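Local coordinates for thymidylate synthase (Enterobacteria phage T4, PDB 1TIS), which catalyses the reductive methylation of dUMP to dTMP with methylenetetrahydrofolate as one-carbon donor, acting as a homodimer in the synthesis of dTTP, at residues Phe42-Val45 with Lys49-Trp52; Asp127-Leu132 with Tyr160-Arg165; Gly167-Gln172 with His196-Met201; Phe186-Tyr191 with Gly207-Ser212. All blocks are in the same frame, centred on the assembly; numbering follows the deposited sequence.

Contact 1. Residues Phe42-Val45 with Lys49-Trp52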
loop_
_atom_site.group_PDB
_atom_site.type_symbol
_atom_site.label_atom_id
_atom_site.label_comp_id
_atom_site.label_asym_id
_atom_site.label_seq_id
_atom_site.Cartn_x
_atom_site.Cartn_y
_atom_site.Cartn_z
ATOM N N PHE A 42 -20.748 -11.917 5.623
ATOM C CA PHE A 42 -19.909 -10.969 6.327
ATOM C C PHE A 42 -18.634 -11.627 6.810
ATOM O O PHE A 42 -18.716 -12.333 7.812
ATOM C CB PHE A 42 -20.747 -10.424 7.476
ATOM C CG PHE A 42 -20.072 -9.448 8.402
ATOM C CD1 PHE A 42 -19.882 -8.143 8.003
ATOM C CD2 PHE A 42 -19.675 -9.892 9.635
ATOM C CE1 PHE A 42 -19.279 -7.257 8.862
ATOM C CE2 PHE A 42 -19.076 -9.011 10.488
ATOM C CZ PHE A 42 -18.877 -7.700 10.107
ATOM N N PRO A 43 -17.432 -11.425 6.283
ATOM C CA PRO A 43 -16.296 -12.262 6.585
ATOM C C PRO A 43 -15.828 -12.286 8.039
ATOM O O PRO A 43 -14.999 -13.155 8.315
ATOM C CB PRO A 43 -15.251 -11.751 5.641
ATOM C CG PRO A 43 -15.462 -10.258 5.689
ATOM C CD PRO A 43 -16.987 -10.213 5.593
ATOM N N ALA A 44 -16.288 -11.480 9.018
ATOM C CA ALA A 44 -15.630 -11.468 10.333
ATOM C C ALA A 44 -15.719 -12.744 11.154
ATOM O O ALA A 44 -16.677 -13.116 11.840
ATOM C CB ALA A 44 -16.149 -10.375 11.240
ATOM N N VAL A 45 -14.569 -13.380 11.002
ATOM C CA VAL A 45 -14.245 -14.658 11.589
ATOM C C VAL A 45 -14.265 -14.474 13.113
ATOM O O VAL A 45 -13.574 -13.616 13.672
ATOM C CB VAL A 45 -12.834 -15.126 11.089
ATOM C CG1 VAL A 45 -12.881 -16.654 11.108
ATOM C CG2 VAL A 45 -12.441 -14.642 9.688
ATOM N N LYS A 49 -15.189 -14.647 21.738
ATOM C CA LYS A 49 -16.316 -13.768 21.395
ATOM C C LYS A 49 -15.555 -12.485 21.122
ATOM O O LYS A 49 -14.901 -11.897 21.991
ATOM C CB LYS A 49 -17.305 -13.502 22.547
ATOM C CG LYS A 49 -18.365 -12.474 22.095
ATOM C CD LYS A 49 -19.559 -12.371 23.041
ATOM C CE LYS A 49 -20.577 -11.331 22.564
ATOM N NZ LYS A 49 -21.841 -11.519 23.261
ATOM N N LEU A 50 -15.451 -12.264 19.824
ATOM C CA LEU A 50 -14.706 -11.163 19.269
ATOM C C LEU A 50 -15.196 -9.928 19.984
ATOM O O LEU A 50 -16.417 -9.724 20.032
ATOM C CB LEU A 50 -15.015 -11.157 17.785
ATOM C CG LEU A 50 -14.628 -10.018 16.886
ATOM C CD1 LEU A 50 -13.123 -9.844 16.763
ATOM C CD2 LEU A 50 -15.267 -10.326 15.557
ATOM N N ALA A 51 -14.333 -9.152 20.631
ATOM C CA ALA A 51 -14.817 -7.931 21.226
ATOM C C ALA A 51 -14.988 -6.986 20.045
ATOM O O ALA A 51 -14.173 -6.165 19.663
ATOM C CB ALA A 51 -13.811 -7.390 22.211
ATOM N N TRP A 52 -16.135 -7.153 19.419
ATOM C CA TRP A 52 -16.484 -6.505 18.199
ATOM C C TRP A 52 -17.047 -5.148 18.544
ATOM O O TRP A 52 -16.657 -4.192 17.900
ATOM C CB TRP A 52 -17.431 -7.498 17.516
ATOM C CG TRP A 52 -18.121 -7.020 16.249
ATOM C CD1 TRP A 52 -17.630 -7.108 14.954
ATOM C CD2 TRP A 52 -19.326 -6.404 16.319
ATOM N NE1 TRP A 52 -18.549 -6.527 14.199
ATOM C CE2 TRP A 52 -19.571 -6.094 14.979
ATOM C CE3 TRP A 52 -20.161 -6.109 17.383
ATOM C CZ2 TRP A 52 -20.743 -5.436 14.682
ATOM C CZ3 TRP A 52 -21.316 -5.455 17.069
ATOM C CH2 TRP A 52 -21.589 -5.129 15.743
#

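Contact 2. Residues Asp127-Leu132 with Tyr160-Arg165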
loop_
_atom_site.group_PDB
_atom_site.type_symbol
_atom_site.label_atom_id
_atom_site.label_comp_id
_atom_site.label_asym_id
_atom_site.label_seq_id
_atom_site.Cartn_x
_atom_site.Cartn_y
_atom_site.Cartn_z
ATOM N N ASP A 127 -17.056 11.776 -1.929
ATOM C CA ASP A 127 -17.510 12.474 -3.118
ATOM C C ASP A 127 -16.904 11.834 -4.369
ATOM O O ASP A 127 -17.734 11.445 -5.188
ATOM C CB ASP A 127 -17.127 13.947 -3.064
ATOM C CG ASP A 127 -17.835 14.757 -1.970
ATOM O OD1 ASP A 127 -18.887 14.336 -1.491
ATOM O OD2 ASP A 127 -17.335 15.827 -1.601
ATOM N N ARG A 128 -15.584 11.614 -4.629
ATOM C CA ARG A 128 -15.102 10.951 -5.856
ATOM C C ARG A 128 -15.914 9.720 -6.210
ATOM O O ARG A 128 -16.332 9.631 -7.363
ATOM C CB ARG A 128 -13.657 10.465 -5.784
ATOM C CG ARG A 128 -12.693 11.603 -5.469
ATOM C CD ARG A 128 -11.276 11.463 -6.086
ATOM N NE ARG A 128 -11.171 11.913 -7.482
ATOM C CZ ARG A 128 -10.253 12.798 -7.888
ATOM N NH1 ARG A 128 -9.328 13.287 -7.066
ATOM N NH2 ARG A 128 -10.247 13.203 -9.151
ATOM N N ILE A 129 -16.266 8.860 -5.241
ATOM C CA ILE A 129 -17.106 7.684 -5.460
ATOM C C ILE A 129 -18.485 8.119 -5.911
ATOM O O ILE A 129 -19.085 7.516 -6.800
ATOM C CB ILE A 129 -17.407 6.838 -4.218
ATOM C CG1 ILE A 129 -16.277 6.789 -3.173
ATOM C CG2 ILE A 129 -17.792 5.479 -4.796
ATOM C CD1 ILE A 129 -15.035 5.905 -3.367
ATOM N N LYS A 130 -19.024 9.147 -5.273
ATOM C CA LYS A 130 -20.325 9.660 -5.643
ATOM C C LYS A 130 -20.301 10.301 -7.026
ATOM O O LYS A 130 -21.335 10.442 -7.691
ATOM C CB LYS A 130 -20.830 10.782 -4.741
ATOM C CG LYS A 130 -20.987 10.651 -3.249
ATOM C CD LYS A 130 -22.044 9.677 -2.816
ATOM C CE LYS A 130 -22.209 9.929 -1.352
ATOM N NZ LYS A 130 -22.874 11.192 -1.138
ATOM N N LYS A 131 -19.150 10.709 -7.490
ATOM C CA LYS A 131 -19.171 11.643 -8.563
ATOM C C LYS A 131 -18.314 11.178 -9.700
ATOM O O LYS A 131 -18.818 11.170 -10.797
ATOM C CB LYS A 131 -18.750 12.915 -7.853
ATOM C CG LYS A 131 -18.804 14.287 -8.471
ATOM C CD LYS A 131 -17.937 15.145 -7.552
ATOM C CE LYS A 131 -18.753 15.851 -6.491
ATOM N NZ LYS A 131 -18.927 17.217 -6.940
ATOM N N LEU A 132 -17.057 10.789 -9.596
ATOM C CA LEU A 132 -16.301 10.269 -10.721
ATOM C C LEU A 132 -16.136 8.751 -10.569
ATOM O O LEU A 132 -15.035 8.272 -10.823
ATOM C CB LEU A 132 -14.908 10.956 -10.783
ATOM C CG LEU A 132 -14.480 12.027 -11.801
ATOM C CD1 LEU A 132 -15.624 12.441 -12.723
ATOM C CD2 LEU A 132 -13.991 13.240 -11.007
ATOM N N TYR A 160 -5.343 2.834 1.801
ATOM C CA TYR A 160 -6.435 2.077 1.170
ATOM C C TYR A 160 -6.966 2.742 -0.068
ATOM O O TYR A 160 -6.931 3.966 -0.207
ATOM C CB TYR A 160 -7.660 1.779 2.077
ATOM C CG TYR A 160 -8.393 2.785 2.932
ATOM C CD1 TYR A 160 -9.392 3.542 2.353
ATOM C CD2 TYR A 160 -8.156 2.873 4.301
ATOM C CE1 TYR A 160 -10.169 4.380 3.117
ATOM C CE2 TYR A 160 -8.943 3.716 5.079
ATOM C CZ TYR A 160 -9.941 4.465 4.468
ATOM O OH TYR A 160 -10.706 5.361 5.195
ATOM N N GLN A 161 -7.371 1.878 -0.981
ATOM C CA GLN A 161 -7.800 2.229 -2.321
ATOM C C GLN A 161 -9.233 1.725 -2.395
ATOM O O GLN A 161 -9.532 0.658 -1.851
ATOM C CB GLN A 161 -6.935 1.476 -3.324
ATOM C CG GLN A 161 -6.097 2.135 -4.403
ATOM C CD GLN A 161 -6.896 2.601 -5.601
ATOM O OE1 GLN A 161 -8.062 2.985 -5.502
ATOM N NE2 GLN A 161 -6.344 2.583 -6.798
ATOM N N PHE A 162 -10.133 2.442 -3.038
ATOM C CA PHE A 162 -11.484 1.965 -3.289
ATOM C C PHE A 162 -11.574 1.800 -4.788
ATOM O O PHE A 162 -10.981 2.587 -5.526
ATOM C CB PHE A 162 -12.595 2.929 -2.985
ATOM C CG PHE A 162 -12.936 3.207 -1.541
ATOM C CD1 PHE A 162 -13.604 2.256 -0.771
ATOM C CD2 PHE A 162 -12.619 4.436 -1.022
ATOM C CE1 PHE A 162 -13.964 2.532 0.544
ATOM C CE2 PHE A 162 -12.986 4.690 0.290
ATOM C CZ PHE A 162 -13.655 3.756 1.077
ATOM N N ASN A 163 -12.382 0.852 -5.255
ATOM C CA ASN A 163 -12.585 0.575 -6.682
ATOM C C ASN A 163 -14.086 0.449 -6.839
ATOM O O ASN A 163 -14.739 -0.112 -5.947
ATOM C CB ASN A 163 -11.978 -0.747 -7.089
ATOM C CG ASN A 163 -11.260 -0.734 -8.419
ATOM O OD1 ASN A 163 -10.145 -0.235 -8.535
ATOM N ND2 ASN A 163 -11.796 -1.349 -9.460
ATOM N N VAL A 164 -14.687 0.973 -7.894
ATOM C CA VAL A 164 -16.126 0.833 -8.129
ATOM C C VAL A 164 -16.348 -0.154 -9.304
ATOM O O VAL A 164 -15.847 0.112 -10.410
ATOM C CB VAL A 164 -16.684 2.250 -8.426
ATOM C CG1 VAL A 164 -18.189 2.160 -8.566
ATOM C CG2 VAL A 164 -16.306 3.224 -7.318
ATOM N N ARG A 165 -16.983 -1.337 -9.051
ATOM C CA ARG A 165 -17.265 -2.370 -10.066
ATOM C C ARG A 165 -18.344 -1.932 -11.060
ATOM O O ARG A 165 -18.108 -1.037 -11.868
ATOM C CB ARG A 165 -17.691 -3.669 -9.383
ATOM C CG ARG A 165 -16.415 -4.393 -9.013
ATOM C CD ARG A 165 -16.475 -5.915 -8.921
ATOM N NE ARG A 165 -17.531 -6.403 -8.039
ATOM C CZ ARG A 165 -17.618 -7.677 -7.632
ATOM N NH1 ARG A 165 -16.718 -8.573 -8.025
ATOM N NH2 ARG A 165 -18.611 -8.079 -6.820
#

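Contact 3. Residues Gly167-Gln172 with His196-Met201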
loop_
_atom_site.group_PDB
_atom_site.type_symbol
_atom_site.label_atom_id
_atom_site.label_comp_id
_atom_site.label_asym_id
_atom_site.label_seq_id
_atom_site.Cartn_x
_atom_site.Cartn_y
_atom_site.Cartn_z
ATOM N N GLY A 167 -21.515 -1.384 -9.812
ATOM C CA GLY A 167 -22.466 -1.537 -8.730
ATOM C C GLY A 167 -21.899 -2.113 -7.452
ATOM O O GLY A 167 -22.624 -2.370 -6.491
ATOM N N TYR A 168 -20.598 -2.351 -7.405
ATOM C CA TYR A 168 -20.004 -2.769 -6.153
ATOM C C TYR A 168 -18.868 -1.792 -5.800
ATOM O O TYR A 168 -18.345 -1.026 -6.631
ATOM C CB TYR A 168 -19.495 -4.194 -6.285
ATOM C CG TYR A 168 -20.550 -5.237 -6.636
ATOM C CD1 TYR A 168 -20.816 -5.487 -7.969
ATOM C CD2 TYR A 168 -21.165 -6.016 -5.669
ATOM C CE1 TYR A 168 -21.664 -6.510 -8.354
ATOM C CE2 TYR A 168 -22.012 -7.047 -6.050
ATOM C CZ TYR A 168 -22.258 -7.299 -7.396
ATOM O OH TYR A 168 -23.040 -8.382 -7.819
ATOM N N LEU A 169 -18.592 -1.750 -4.511
ATOM C CA LEU A 169 -17.559 -0.903 -3.968
ATOM C C LEU A 169 -16.528 -1.867 -3.469
ATOM O O LEU A 169 -16.887 -2.890 -2.887
ATOM C CB LEU A 169 -18.079 -0.107 -2.807
ATOM C CG LEU A 169 -17.132 0.788 -2.083
ATOM C CD1 LEU A 169 -16.620 1.881 -3.013
ATOM C CD2 LEU A 169 -17.863 1.343 -0.895
ATOM N N ASP A 170 -15.260 -1.608 -3.654
ATOM C CA ASP A 170 -14.282 -2.556 -3.186
ATOM C C ASP A 170 -13.299 -1.777 -2.331
ATOM O O ASP A 170 -13.091 -0.602 -2.671
ATOM C CB ASP A 170 -13.581 -3.188 -4.385
ATOM C CG ASP A 170 -14.458 -3.842 -5.460
ATOM O OD1 ASP A 170 -15.485 -4.453 -5.154
ATOM O OD2 ASP A 170 -14.083 -3.748 -6.626
ATOM N N LEU A 171 -12.720 -2.316 -1.245
ATOM C CA LEU A 171 -11.733 -1.568 -0.499
ATOM C C LEU A 171 -10.508 -2.431 -0.354
ATOM O O LEU A 171 -10.631 -3.648 -0.225
ATOM C CB LEU A 171 -12.206 -1.203 0.918
ATOM C CG LEU A 171 -11.257 -0.300 1.762
ATOM C CD1 LEU A 171 -12.114 0.487 2.713
ATOM C CD2 LEU A 171 -10.222 -1.085 2.546
ATOM N N GLN A 172 -9.308 -1.869 -0.299
ATOM C CA GLN A 172 -8.089 -2.643 -0.061
ATOM C C GLN A 172 -7.125 -1.911 0.880
ATOM O O GLN A 172 -6.676 -0.814 0.589
ATOM C CB GLN A 172 -7.405 -2.932 -1.411
ATOM C CG GLN A 172 -6.011 -3.441 -1.198
ATOM C CD GLN A 172 -5.360 -3.827 -2.476
ATOM O OE1 GLN A 172 -4.912 -4.956 -2.550
ATOM N NE2 GLN A 172 -5.294 -3.031 -3.524
ATOM N N HIS A 196 -19.151 -1.264 4.175
ATOM C CA HIS A 196 -20.601 -1.206 4.345
ATOM C C HIS A 196 -21.168 0.207 4.465
ATOM O O HIS A 196 -22.094 0.612 3.758
ATOM C CB HIS A 196 -21.016 -1.995 5.585
ATOM C CG HIS A 196 -21.231 -3.432 5.197
ATOM N ND1 HIS A 196 -20.300 -4.340 4.989
ATOM C CD2 HIS A 196 -22.465 -3.983 4.943
ATOM C CE1 HIS A 196 -20.920 -5.418 4.611
ATOM N NE2 HIS A 196 -22.213 -5.200 4.584
ATOM N N ILE A 197 -20.586 0.974 5.388
ATOM C CA ILE A 197 -21.007 2.327 5.651
ATOM C C ILE A 197 -20.803 3.096 4.346
ATOM O O ILE A 197 -21.804 3.625 3.839
ATOM C CB ILE A 197 -20.157 2.807 6.836
ATOM C CG1 ILE A 197 -20.793 2.347 8.113
ATOM C CG2 ILE A 197 -20.058 4.328 6.883
ATOM C CD1 ILE A 197 -19.791 2.660 9.246
ATOM N N VAL A 198 -19.621 3.080 3.702
ATOM C CA VAL A 198 -19.486 3.865 2.484
ATOM C C VAL A 198 -20.363 3.377 1.311
ATOM O O VAL A 198 -20.883 4.189 0.538
ATOM C CB VAL A 198 -18.030 3.889 2.080
ATOM C CG1 VAL A 198 -17.857 4.960 0.981
ATOM C CG2 VAL A 198 -17.143 4.244 3.268
ATOM N N ALA A 199 -20.625 2.076 1.133
ATOM C CA ALA A 199 -21.553 1.595 0.141
ATOM C C ALA A 199 -22.909 2.093 0.535
ATOM O O ALA A 199 -23.624 2.395 -0.410
ATOM C CB ALA A 199 -21.701 0.156 0.118
ATOM N N LYS A 200 -23.328 2.296 1.806
ATOM C CA LYS A 200 -24.667 2.830 2.055
ATOM C C LYS A 200 -24.794 4.336 1.738
ATOM O O LYS A 200 -25.870 4.859 1.399
ATOM C CB LYS A 200 -25.064 2.535 3.508
ATOM C CG LYS A 200 -26.502 2.958 3.828
ATOM C CD LYS A 200 -27.433 1.979 3.109
ATOM C CE LYS A 200 -28.755 2.520 2.519
ATOM N NZ LYS A 200 -29.444 1.431 1.819
ATOM N N MET A 201 -23.697 5.083 1.781
ATOM C CA MET A 201 -23.718 6.514 1.445
ATOM C C MET A 201 -23.746 6.606 -0.048
ATOM O O MET A 201 -24.622 7.264 -0.591
ATOM C CB MET A 201 -22.470 7.267 1.909
ATOM C CG MET A 201 -22.365 7.499 3.404
ATOM S SD MET A 201 -20.678 7.944 3.823
ATOM C CE MET A 201 -20.648 9.697 3.632
#

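Contact 4. Residues Phe186-Tyr191 with Gly207-Ser212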
loop_
_atom_site.group_PDB
_atom_site.type_symbol
_atom_site.label_atom_id
_atom_site.label_comp_id
_atom_site.label_asym_id
_atom_site.label_seq_id
_atom_site.Cartn_x
_atom_site.Cartn_y
_atom_site.Cartn_z
ATOM N N PHE A 186 -9.524 -8.323 14.276
ATOM C CA PHE A 186 -10.127 -7.012 14.529
ATOM C C PHE A 186 -10.039 -6.147 13.267
ATOM O O PHE A 186 -10.907 -5.310 13.002
ATOM C CB PHE A 186 -9.383 -6.406 15.701
ATOM C CG PHE A 186 -9.848 -5.071 16.335
ATOM C CD1 PHE A 186 -9.421 -3.835 15.806
ATOM C CD2 PHE A 186 -10.581 -5.069 17.529
ATOM C CE1 PHE A 186 -9.709 -2.642 16.458
ATOM C CE2 PHE A 186 -10.865 -3.877 18.175
ATOM C CZ PHE A 186 -10.430 -2.671 17.643
ATOM N N ASN A 187 -9.033 -6.325 12.401
ATOM C CA ASN A 187 -8.918 -5.569 11.150
ATOM C C ASN A 187 -9.751 -5.981 9.966
ATOM O O ASN A 187 -10.194 -5.107 9.227
ATOM C CB ASN A 187 -7.517 -5.553 10.701
ATOM C CG ASN A 187 -6.795 -4.552 11.546
ATOM O OD1 ASN A 187 -5.692 -4.796 12.048
ATOM N ND2 ASN A 187 -7.411 -3.383 11.719
ATOM N N ILE A 188 -9.996 -7.271 9.761
ATOM C CA ILE A 188 -10.895 -7.777 8.735
ATOM C C ILE A 188 -12.225 -7.035 8.985
ATOM O O ILE A 188 -12.713 -6.266 8.150
ATOM C CB ILE A 188 -11.051 -9.361 8.904
ATOM C CG1 ILE A 188 -9.727 -10.181 8.811
ATOM C CG2 ILE A 188 -11.904 -9.839 7.735
ATOM C CD1 ILE A 188 -9.792 -11.725 9.035
ATOM N N ALA A 189 -12.764 -7.168 10.214
ATOM C CA ALA A 189 -14.023 -6.547 10.600
ATOM C C ALA A 189 -13.990 -5.020 10.377
ATOM O O ALA A 189 -14.824 -4.586 9.574
ATOM C CB ALA A 189 -14.336 -6.880 12.084
ATOM N N SER A 190 -13.083 -4.173 10.930
ATOM C CA SER A 190 -13.078 -2.726 10.732
ATOM C C SER A 190 -13.243 -2.273 9.297
ATOM O O SER A 190 -14.177 -1.499 9.048
ATOM C CB SER A 190 -11.794 -2.148 11.285
ATOM O OG SER A 190 -11.997 -1.196 12.338
ATOM N N TYR A 191 -12.471 -2.707 8.298
ATOM C CA TYR A 191 -12.755 -2.234 6.954
ATOM C C TYR A 191 -13.984 -2.912 6.345
ATOM O O TYR A 191 -14.636 -2.293 5.503
ATOM C CB TYR A 191 -11.554 -2.451 6.077
ATOM C CG TYR A 191 -10.422 -1.491 6.400
ATOM C CD1 TYR A 191 -10.475 -0.155 6.041
ATOM C CD2 TYR A 191 -9.330 -1.960 7.087
ATOM C CE1 TYR A 191 -9.436 0.704 6.391
ATOM C CE2 TYR A 191 -8.292 -1.102 7.433
ATOM C CZ TYR A 191 -8.340 0.231 7.089
ATOM O OH TYR A 191 -7.304 1.052 7.499
ATOM N N GLY A 207 -18.868 -4.773 -2.172
ATOM C CA GLY A 207 -18.277 -5.753 -3.049
ATOM C C GLY A 207 -17.204 -6.550 -2.407
ATOM O O GLY A 207 -17.482 -7.284 -1.478
ATOM N N ASP A 208 -15.981 -6.444 -2.847
ATOM C CA ASP A 208 -14.971 -7.348 -2.345
ATOM C C ASP A 208 -14.063 -6.625 -1.389
ATOM O O ASP A 208 -13.932 -5.394 -1.515
ATOM C CB ASP A 208 -14.126 -7.888 -3.475
ATOM C CG ASP A 208 -14.828 -8.761 -4.512
ATOM O OD1 ASP A 208 -16.064 -8.766 -4.624
ATOM O OD2 ASP A 208 -14.099 -9.442 -5.228
ATOM N N LEU A 209 -13.395 -7.366 -0.491
ATOM C CA LEU A 209 -12.499 -6.792 0.499
ATOM C C LEU A 209 -11.144 -7.409 0.273
ATOM O O LEU A 209 -11.089 -8.624 0.376
ATOM C CB LEU A 209 -13.004 -7.110 1.895
ATOM C CG LEU A 209 -12.328 -6.457 3.065
ATOM C CD1 LEU A 209 -12.542 -4.950 3.079
ATOM C CD2 LEU A 209 -12.898 -7.094 4.326
ATOM N N ILE A 210 -10.057 -6.682 -0.018
ATOM C CA ILE A 210 -8.733 -7.240 -0.308
ATOM C C ILE A 210 -7.767 -6.701 0.700
ATOM O O ILE A 210 -7.894 -5.554 1.084
ATOM C CB ILE A 210 -8.255 -6.818 -1.683
ATOM C CG1 ILE A 210 -9.325 -6.961 -2.730
ATOM C CG2 ILE A 210 -7.137 -7.730 -2.094
ATOM C CD1 ILE A 210 -8.821 -6.246 -3.996
ATOM N N PHE A 211 -6.746 -7.410 1.119
ATOM C CA PHE A 211 -5.858 -6.943 2.181
ATOM C C PHE A 211 -4.430 -7.174 1.749
ATOM O O PHE A 211 -4.139 -8.341 1.432
ATOM C CB PHE A 211 -6.134 -7.720 3.492
ATOM C CG PHE A 211 -4.950 -7.948 4.427
ATOM C CD1 PHE A 211 -4.431 -6.924 5.187
ATOM C CD2 PHE A 211 -4.383 -9.199 4.501
ATOM C CE1 PHE A 211 -3.348 -7.150 6.016
ATOM C CE2 PHE A 211 -3.302 -9.425 5.325
ATOM C CZ PHE A 211 -2.780 -8.400 6.089
ATOM N N SER A 212 -3.571 -6.143 1.812
ATOM C CA SER A 212 -2.194 -6.341 1.423
ATOM C C SER A 212 -1.356 -6.351 2.682
ATOM O O SER A 212 -1.515 -5.505 3.573
ATOM C CB SER A 212 -1.801 -5.235 0.498
ATOM O OG SER A 212 -2.676 -5.152 -0.623
#

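Contact 1. Residues Phe42-Val45 with Lys49-Trp52
Extended first torsions at Leu50 and Trp52 carry their side chains across to Ala44 and Phe42. The Leu50 CG lies anti to the backbone N (chi1 169°), which projects the CD2 branch into the facing loop; there Leu50 CD2 comes 4.4 Å from Ala44 CB. The same Leu50 CD2 lies 4.2 Å from Val45 O. Trp52 has the same disposition (chi1 173°), and its indole reaches Phe42 through the pyrrole side, with NE1 4.3 Å from Phe42 CZ. The two rings meet obliquely. Between Leu50 and Trp52 the chain folds through an inverse gamma turn centred on Ala51, with a weak hydrogen bond of 2.7 Å from Trp52 N to Leu50 O, and this turn presents both side chains to 42-45. All of this belongs to the irregular connection from strand 33-37 to helix 53-64. Residues 42-45 also rest on helix 184-202, Pro43 and Val45 on Ile188 and Ala44 on Ala189, while Phe42 packs on Leu240 and Leu271 as well. Every approach across the loop is thus a light van der Waals touch: the polar atoms at the join, Val45 O and Trp52 NE1, meet carbon across it, and the pairing rests on dispersion and burial.

Contact 2. Residues Asp127-Leu132 with Tyr160-Arg165
The last turn of helix 121-131 packs on the end of strand 157-164 through one isoleucine, Ile129, which spans Phe162 and Val164. Its two branches divide the work. CD1, at the end of the longer branch, reaches Phe162, 3.7 Å from CD2 and 3.9 Å from CB, meeting the ring obliquely while the two side chains cross at about a right angle. The shorter branch takes Val164 instead, methyl against methyl, with Ile129 CG2 3.7 Å from Val164 CG2. That Val164 methyl lies anti to its own carbonyl carbon, beside the backbone N, since chi1 of -176° gives the other position to CG1. This is helix-on-sheet packing against the large mixed sheet: alternate residues of the strand, Phe162 and Val164, turn to the helix, whereas Asn163 between them points the other way and packs on Phe30 of the second subunit. Helix 184-202 closes the same apolar layer, with Val198 against Phe162 and Cys202 against Ile129. Where the helix ends, Arg128 O accepts from both Lys131 N, at 3.0 Å, and Leu132 N, and the Arg128 side chain forms a salt bridge with Asp135.

Contact 3. Residues Gly167-Gln172 with His196-Met201
Apolar contact comes first, and it converges on one methyl group: CD2 of Leu169, which meets Val198 and Ala199 of the helix. With CG anti to the backbone N (chi1 178°), the leucine extends toward the helix until CD2 stands 3.9 Å from Val198 CB and 4.1 Å from Val198 CG1. Ala199 offers its own methyl as well, with CB 4.1 Å from Leu169 CD2. A second kind of contact is between this same methyl and the helix backbone: CD2 lies 3.5 Å from Ala199 N and 3.8 Å from Ala199 CA, so the methyl rests against the main chain at Ala199 as well as its side chain. The elements joined are the first strand and the helix of a beta-alpha-beta crossover, in which strand 168-179 leads into helix 184-202 and then into the parallel strand 205-219. Leu169 sits in the layer between helix and sheet, packed also on Phe162 and Val195. Polar interactions make up the third group and run along the elements or to their neighbours. Within the helix, Lys200 N bonds to His196 O at 2.9 Å. In the strand, Leu169 pairs through its backbone with Ile205 and Gly207, and the buried carboxylate of Asp170 accepts a hydrogen bond at OD1 from Asp208 N. On the opposite side of the sheet from Leu169, Asp170 and Gln172 face the dimer interface, where Gln172 NE2 donates a hydrogen bond to Gly213 O of the second subunit.

Contact 4. Residues Phe186-Tyr191 with Gly207-Ser212
Leu209 is directed at helix 184-202 from its CB, and its two methyls divide between Ile188 and Tyr191, a turn apart in the helix. Its CG lies anti to the backbone N (chi1 -172°), and this extension carries the fork out from the strand. CD1 goes to Tyr191, 4.0 Å from CB and 4.1 Å from the carbonyl carbon C. CD2 turns to the preceding turn, where it lies 3.9 Å from Ile188 O and, more distantly, 4.5 Å from Ile188 CG2. Ile188 therefore takes part mainly with its carbonyl oxygen. The tyrosine meets the leucine with the root of its side chain, not with its ring. Tyr191 CG is anti to its own carbonyl carbon (chi1 -72°), and the ring leads off to stack on Trp173 of strand 168-179. The contact supplies the second half of the beta-alpha-beta crossover, the return from helix to strand 205-219. On the other face of that strand, Ile210 packs on Phe30 of the second subunit, so the sheet is covered by the helix on one side and by the dimer partner on the other. Next to Ile188 in the helix, Asn187 probably binds, as in relatives, the dUMP shared between the two subunits, and its OD1 accepts a hydrogen bond from Gln175 NE2. With the leucine methyls against a tyrosine methylene and the helix main chain, the geometry is consistent with a join held by burial of apolar surface, while polar bonding is left to neighbouring residues.

Overall arrangement
Contacts 2, 3 and 4 are buried and follow one scheme, a helix laid on the large mixed sheet through a few branched aliphatic side chains; contact 1 is only partly buried and joins two portions of a loop. Contacts 3 and 4 share helix 184-202 and interlock along the chain, one for each parallel strand of the crossover. Contact 2 adds a different helix on the adjacent antiparallel strand, its centre about 8 Å from that of contact 3. Contact 1 also packs on helix 184-202, touching contact 4. The three sheet contacts also reach the second subunit, with polar as well as apolar neighbours there, whereas contact 1 does not.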